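Local atomic coordinates of putative isochorismatase (Bordetella bronchiseptica, PDB entry 3UAO), a protein that hydrolyses maleamate to maleate and ammonia, an amidase step in the bacterial breakdown of nicotinate (vitamin B3). Residues A89-V94 against V137-P142. Sequence-based numbering, arbitrary orientation.
Sequences AHSRIV and VRKSTP
K139 reaches across S91 and I93 on one face of a parallel strand pair. Its CG sits between the backbone N and the carbonyl carbon (chi1 69°); the chain then runs extended and bends at chi4 (46°). CE comes to 3.4 Å from S91 OG, and NZ passes I93 CG1 at 3.3 Å. NZ donates to T141 O at 2.7 Å, in the carbonyl plane, and to P142 O from above that carbonyl's plane. A salt bridge to D51 adds a third partner, and the same carboxylate group takes a hydrogen bond from S91 OG. As in isochorismatase-like amidases, K139 and D51 probably belong to the catalytic triad.

On the other face R92 and R138 run side by side. Their guanidinium planes are 70° apart, with NH1 of R92 3.6 Å from NH2 of R138. E117 bridges both and should offset the charge. V94 CG2 packs on R138 CG at 3.8 Å and over the rim of one face of the R92 guanidinium.

Four backbone bonds, from V137 N to H90 O through V94 N to K139 O, join the strands. Strand 135-139 is one edge of the parallel sheet within the chain; strand 87-93 lies between it and strand 45-50, with helix 150-156 against A89.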
loop_
_atom_site.group_PDB
_atom_site.type_symbol
_atom_site.label_atom_id
_atom_site.label_comp_id
_atom_site.label_asym_id
_atom_site.label_seq_id
_atom_site.Cartn_x
_atom_site.Cartn_y
_atom_site.Cartn_z
ATOM N N ALA A 89 -2.679 14.096 -13.618
ATOM C CA ALA A 89 -3.253 12.764 -13.430
ATOM C C ALA A 89 -4.761 12.874 -13.333
ATOM O O ALA A 89 -5.281 13.765 -12.698
ATOM C CB ALA A 89 -2.697 12.103 -12.182
ATOM N N HIS A 90 -5.449 11.977 -14.010
ATOM C CA HIS A 90 -6.894 11.905 -13.991
ATOM C C HIS A 90 -7.279 10.533 -13.425
ATOM O O HIS A 90 -6.594 9.545 -13.656
ATOM C CB HIS A 90 -7.440 12.023 -15.422
ATOM C CG HIS A 90 -6.885 13.178 -16.199
ATOM N ND1 HIS A 90 -7.618 14.313 -16.467
ATOM C CD2 HIS A 90 -5.667 13.376 -16.759
ATOM C CE1 HIS A 90 -6.876 15.156 -17.173
ATOM N NE2 HIS A 90 -5.688 14.609 -17.364
ATOM N N SER A 91 -8.373 10.483 -12.688
ATOM C CA SER A 91 -8.836 9.253 -12.106
ATOM C C SER A 91 -10.201 8.938 -12.722
ATOM O O SER A 91 -10.952 9.820 -13.147
ATOM C CB SER A 91 -8.919 9.388 -10.564
ATOM O OG SER A 91 -10.228 9.689 -10.120
ATOM N N ARG A 92 -10.510 7.657 -12.760
ATOM C CA ARG A 92 -11.797 7.162 -13.257
ATOM C C ARG A 92 -12.115 5.959 -12.409
ATOM O O ARG A 92 -11.193 5.217 -12.088
ATOM C CB ARG A 92 -11.680 6.669 -14.710
ATOM C CG ARG A 92 -11.338 7.726 -15.746
ATOM C CD ARG A 92 -11.091 7.106 -17.099
ATOM N NE ARG A 92 -12.241 6.284 -17.479
ATOM C CZ ARG A 92 -12.215 5.222 -18.282
ATOM N NH1 ARG A 92 -11.097 4.805 -18.853
ATOM N NH2 ARG A 92 -13.331 4.568 -18.492
ATOM N N ILE A 93 -13.380 5.780 -12.005
ATOM C CA ILE A 93 -13.812 4.528 -11.394
ATOM C C ILE A 93 -14.089 3.581 -12.532
ATOM O O ILE A 93 -14.780 3.939 -13.510
ATOM C CB ILE A 93 -15.017 4.705 -10.466
ATOM C CG1 ILE A 93 -14.607 5.527 -9.240
ATOM C CG2 ILE A 93 -15.542 3.354 -9.919
ATOM C CD1 ILE A 93 -15.770 5.915 -8.292
ATOM N N VAL A 94 -13.451 2.406 -12.472
ATOM C CA VAL A 94 -13.658 1.332 -13.452
ATOM C C VAL A 94 -13.697 -0.042 -12.787
ATOM O O VAL A 94 -12.732 -0.468 -12.143
ATOM C CB VAL A 94 -12.552 1.304 -14.494
ATOM C CG1 VAL A 94 -12.670 0.013 -15.371
ATOM C CG2 VAL A 94 -12.550 2.564 -15.354
ATOM N N VAL A 137 -5.604 7.117 -13.990
ATOM C CA VAL A 137 -5.565 6.073 -13.027
ATOM C C VAL A 137 -6.991 5.563 -12.858
ATOM O O VAL A 137 -7.941 6.339 -12.746
ATOM C CB VAL A 137 -4.849 6.505 -11.718
ATOM C CG1 VAL A 137 -5.258 7.800 -11.297
ATOM C CG2 VAL A 137 -5.118 5.519 -10.613
ATOM N N ARG A 138 -7.114 4.228 -12.903
ATOM C CA ARG A 138 -8.372 3.525 -12.784
ATOM C C ARG A 138 -8.435 2.930 -11.424
ATOM O O ARG A 138 -7.440 2.417 -10.917
ATOM C CB ARG A 138 -8.460 2.414 -13.802
ATOM C CG ARG A 138 -8.793 2.890 -15.235
ATOM C CD ARG A 138 -8.183 1.922 -16.242
ATOM N NE ARG A 138 -8.485 2.296 -17.614
ATOM C CZ ARG A 138 -7.641 2.884 -18.472
ATOM N NH1 ARG A 138 -6.386 3.173 -18.127
ATOM N NH2 ARG A 138 -8.066 3.153 -19.716
ATOM N N LYS A 139 -9.623 2.988 -10.817
ATOM C CA LYS A 139 -9.766 2.584 -9.458
ATOM C C LYS A 139 -11.131 1.964 -9.291
ATOM O O LYS A 139 -12.033 2.219 -10.082
ATOM C CB LYS A 139 -9.575 3.803 -8.543
ATOM C CG LYS A 139 -10.693 4.891 -8.597
ATOM C CD LYS A 139 -10.133 6.218 -8.121
ATOM C CE LYS A 139 -11.192 7.318 -7.903
ATOM N NZ LYS A 139 -12.401 6.826 -7.146
ATOM N N SER A 140 -11.254 1.106 -8.287
ATOM C CA SER A 140 -12.508 0.534 -7.897
ATOM C C SER A 140 -12.839 0.932 -6.454
ATOM O O SER A 140 -13.730 0.367 -5.861
ATOM C CB SER A 140 -12.394 -0.985 -7.994
ATOM O OG SER A 140 -11.201 -1.442 -7.355
ATOM N N THR A 141 -12.105 1.902 -5.896
ATOM C CA THR A 141 -12.349 2.436 -4.535
ATOM C C THR A 141 -12.431 3.966 -4.593
ATOM O O THR A 141 -12.181 4.552 -5.665
ATOM C CB THR A 141 -11.207 2.026 -3.642
ATOM O OG1 THR A 141 -9.975 2.452 -4.240
ATOM C CG2 THR A 141 -11.183 0.522 -3.537
ATOM N N PRO A 142 -12.800 4.632 -3.480
ATOM C CA PRO A 142 -12.908 6.095 -3.492
ATOM C C PRO A 142 -11.628 6.882 -3.800
ATOM O O PRO A 142 -11.664 7.867 -4.567
ATOM C CB PRO A 142 -13.378 6.430 -2.072
ATOM C CG PRO A 142 -13.959 5.181 -1.555
ATOM C CD PRO A 142 -13.239 4.057 -2.189
#